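Side-chain contact in tungstate ABC transporter, periplasmic tungstate-binding protein (Geobacter sulfurreducens, PDB 3LR1), which probably captures tungstate in the periplasm and delivers it to an ABC transporter for uptake into the cell: residues E66-F69 and V70-F74. Residues are numbered along the deposited sequence; the frame is centred on the assembly and turned at random.
Sequences EDKF and VADGF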
ATOM      1  N   GLU A  66     -11.546   3.242   3.200  1.00 16.05           N
ATOM      2  CA  GLU A  66     -11.554   2.770   4.584  1.00 16.31           C
ATOM      3  C   GLU A  66     -12.650   3.524   5.347  1.00 15.41           C
ATOM      4  O   GLU A  66     -13.394   2.927   6.108  1.00 14.84           O
ATOM      5  CB  GLU A  66     -10.216   3.044   5.250  1.00 17.30           C
ATOM      6  CG  GLU A  66      -9.002   2.232   4.733  1.00 19.90           C
ATOM      7  CD  GLU A  66      -7.673   2.837   5.220  1.00 22.46           C
ATOM      8  OE1 GLU A  66      -6.773   3.159   4.421  1.00 27.27           O
ATOM      9  OE2 GLU A  66      -7.527   3.003   6.423  1.00 27.34           O
ATOM     10  N   ASP A  67     -12.724   4.851   5.158  1.00 15.38           N
ATOM     11  CA  ASP A  67     -13.769   5.640   5.810  1.00 15.35           C
ATOM     12  C   ASP A  67     -15.153   5.160   5.472  1.00 13.05           C
ATOM     13  O   ASP A  67     -16.028   5.110   6.345  1.00 11.96           O
ATOM     14  CB  ASP A  67     -13.622   7.130   5.503  1.00 14.41           C
ATOM     15  CG  ASP A  67     -12.419   7.776   6.226  1.00 16.62           C
ATOM     16  OD1 ASP A  67     -11.759   7.202   7.139  1.00 20.18           O
ATOM     17  OD2 ASP A  67     -12.100   8.892   5.866  1.00 23.31           O
ATOM     18  N   LYS A  68     -15.372   4.838   4.200  1.00 12.66           N
ATOM     19  CA  LYS A  68     -16.657   4.338   3.748  1.00 13.31           C
ATOM     20  C   LYS A  68     -16.981   2.993   4.372  1.00 12.06           C
ATOM     21  O   LYS A  68     -18.080   2.736   4.716  1.00 12.62           O
ATOM     22  CB  LYS A  68     -16.713   4.248   2.203  1.00 13.89           C
ATOM     23  CG  LYS A  68     -18.080   3.890   1.686  1.00 16.98           C
ATOM     24  CD  LYS A  68     -18.241   3.982   0.173  1.00 21.28           C
ATOM     25  CE  LYS A  68     -19.627   3.547  -0.248  1.00 23.89           C
ATOM     26  NZ  LYS A  68     -19.861   2.100  -0.091  1.00 26.35           N
ATOM     27  N   PHE A  69     -15.988   2.132   4.491  1.00 12.12           N
ATOM     28  CA  PHE A  69     -16.140   0.793   5.066  1.00 11.44           C
ATOM     29  C   PHE A  69     -16.594   0.877   6.516  1.00 10.81           C
ATOM     30  O   PHE A  69     -17.445   0.102   6.963  1.00 10.84           O
ATOM     31  CB  PHE A  69     -14.806   0.069   4.915  1.00 11.01           C
ATOM     32  CG  PHE A  69     -14.827  -1.410   5.223  1.00 12.49           C
ATOM     33  CD1 PHE A  69     -15.271  -2.308   4.300  1.00 13.38           C
ATOM     34  CD2 PHE A  69     -14.345  -1.887   6.399  1.00 14.03           C
ATOM     35  CE1 PHE A  69     -15.259  -3.716   4.591  1.00 11.72           C
ATOM     36  CE2 PHE A  69     -14.330  -3.255   6.720  1.00 13.21           C
ATOM     37  CZ  PHE A  69     -14.776  -4.155   5.806  1.00 11.98           C
ATOM     38  N   VAL A  70     -16.028   1.841   7.231  1.00 10.95           N
ATOM     39  CA  VAL A  70     -16.410   2.137   8.598  1.00 10.38           C
ATOM     40  C   VAL A  70     -17.795   2.770   8.666  1.00  9.02           C
ATOM     41  O   VAL A  70     -18.634   2.325   9.447  1.00 11.50           O
ATOM     42  CB  VAL A  70     -15.374   2.974   9.365  1.00  9.97           C
ATOM     43  CG1 VAL A  70     -15.967   3.559  10.711  1.00 11.78           C
ATOM     44  CG2 VAL A  70     -14.016   2.237   9.609  1.00 12.87           C
ATOM     45  N   ALA A  71     -18.056   3.765   7.825  1.00  9.82           N
ATOM     46  CA  ALA A  71     -19.348   4.456   7.772  1.00  9.11           C
ATOM     47  C   ALA A  71     -20.483   3.492   7.445  1.00  7.99           C
ATOM     48  O   ALA A  71     -21.593   3.590   8.005  1.00  8.54           O
ATOM     49  CB  ALA A  71     -19.312   5.608   6.736  1.00  8.12           C
ATOM     50  N   ASP A  72     -20.170   2.551   6.558  1.00  8.72           N
ATOM     51  CA  ASP A  72     -21.111   1.525   6.146  1.00 10.60           C
ATOM     52  C   ASP A  72     -21.346   0.439   7.198  1.00 10.74           C
ATOM     53  O   ASP A  72     -22.214  -0.412   7.024  1.00 12.04           O
ATOM     54  CB  ASP A  72     -20.601   0.850   4.867  1.00 10.09           C
ATOM     55  CG  ASP A  72     -20.778   1.684   3.618  1.00 13.23           C
ATOM     56  OD1 ASP A  72     -21.415   2.775   3.595  1.00 13.19           O
ATOM     57  OD2 ASP A  72     -20.228   1.218   2.594  1.00 15.02           O
ATOM     58  N   GLY A  73     -20.623   0.485   8.309  1.00 11.77           N
ATOM     59  CA  GLY A  73     -20.830  -0.449   9.381  1.00 12.61           C
ATOM     60  C   GLY A  73     -20.026  -1.718   9.275  1.00 13.63           C
ATOM     61  O   GLY A  73     -20.165  -2.584  10.134  1.00 15.67           O
ATOM     62  N   PHE A  74     -19.218  -1.880   8.236  1.00 13.12           N
ATOM     63  CA  PHE A  74     -18.510  -3.172   8.062  1.00 14.98           C
ATOM     64  C   PHE A  74     -17.276  -3.310   8.901  1.00 14.34           C
ATOM     65  O   PHE A  74     -16.910  -4.394   9.241  1.00 16.15           O
ATOM     66  CB  PHE A  74     -18.102  -3.384   6.617  1.00 14.99           C
ATOM     67  CG  PHE A  74     -19.275  -3.522   5.704  1.00 17.66           C
ATOM     68  CD1 PHE A  74     -20.177  -4.585   5.865  1.00 21.59           C
ATOM     69  CD2 PHE A  74     -19.473  -2.655   4.682  1.00 18.92           C
ATOM     70  CE1 PHE A  74     -21.281  -4.709   5.020  1.00 23.34           C
ATOM     71  CE2 PHE A  74     -20.618  -2.759   3.840  1.00 23.38           C
ATOM     72  CZ  PHE A  74     -21.492  -3.787   4.009  1.00 23.92           C
TER
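V70 N donates to E66 O at 3.1 Å, one helical turn back in helix 63-71, while V70 CG2 rests 3.6 Å from the same oxygen. E66 itself turns the other way: its buried carboxylate takes the N-H of A62 through OE1 and forms a salt bridge with R78 through OE2. A71 repeats the helical step with an N-H to D67 O, and A71 CB lies 3.3 Å from D67 O. D72, just past the end of helix 63-71, still donates its N to K68 O, so K68 and D72 are joined by backbone and side chain together. The K68 chain runs out extended as far as CE and bends only at its last torsion (chi4 -70°), which swings NZ over to OD2 of D72. The salt bridge from K68 NZ to D72 OD2, 2.8 Å, meets the syn lone pair of that oxygen, and the methylene CG of K68 also lies against OD2 at 3.5 Å. G73 then breaks the helical geometry and turns with positive phi, returning its N to V70 O. F74 donates its N to F69 O at 2.9 Å, nearly in line with the C=O bond. The turn sets F74 CB over the centre of the F69 ring, a CH-pi contact 3.5 Å from the centroid, whereas the two rings meet obliquely, their planes 39° apart. F69 reaches that place with CG anti to its backbone N (chi1 -169°), and its ring also touches V58, M202 and L47, inside the fold. The paired 6→1 and 5→2 bonds, F74 to F69 and G73 to V70, with glycine in the positive-phi position, make this a Schellman motif ending helix 63-71 in a periplasmic binding protein fold.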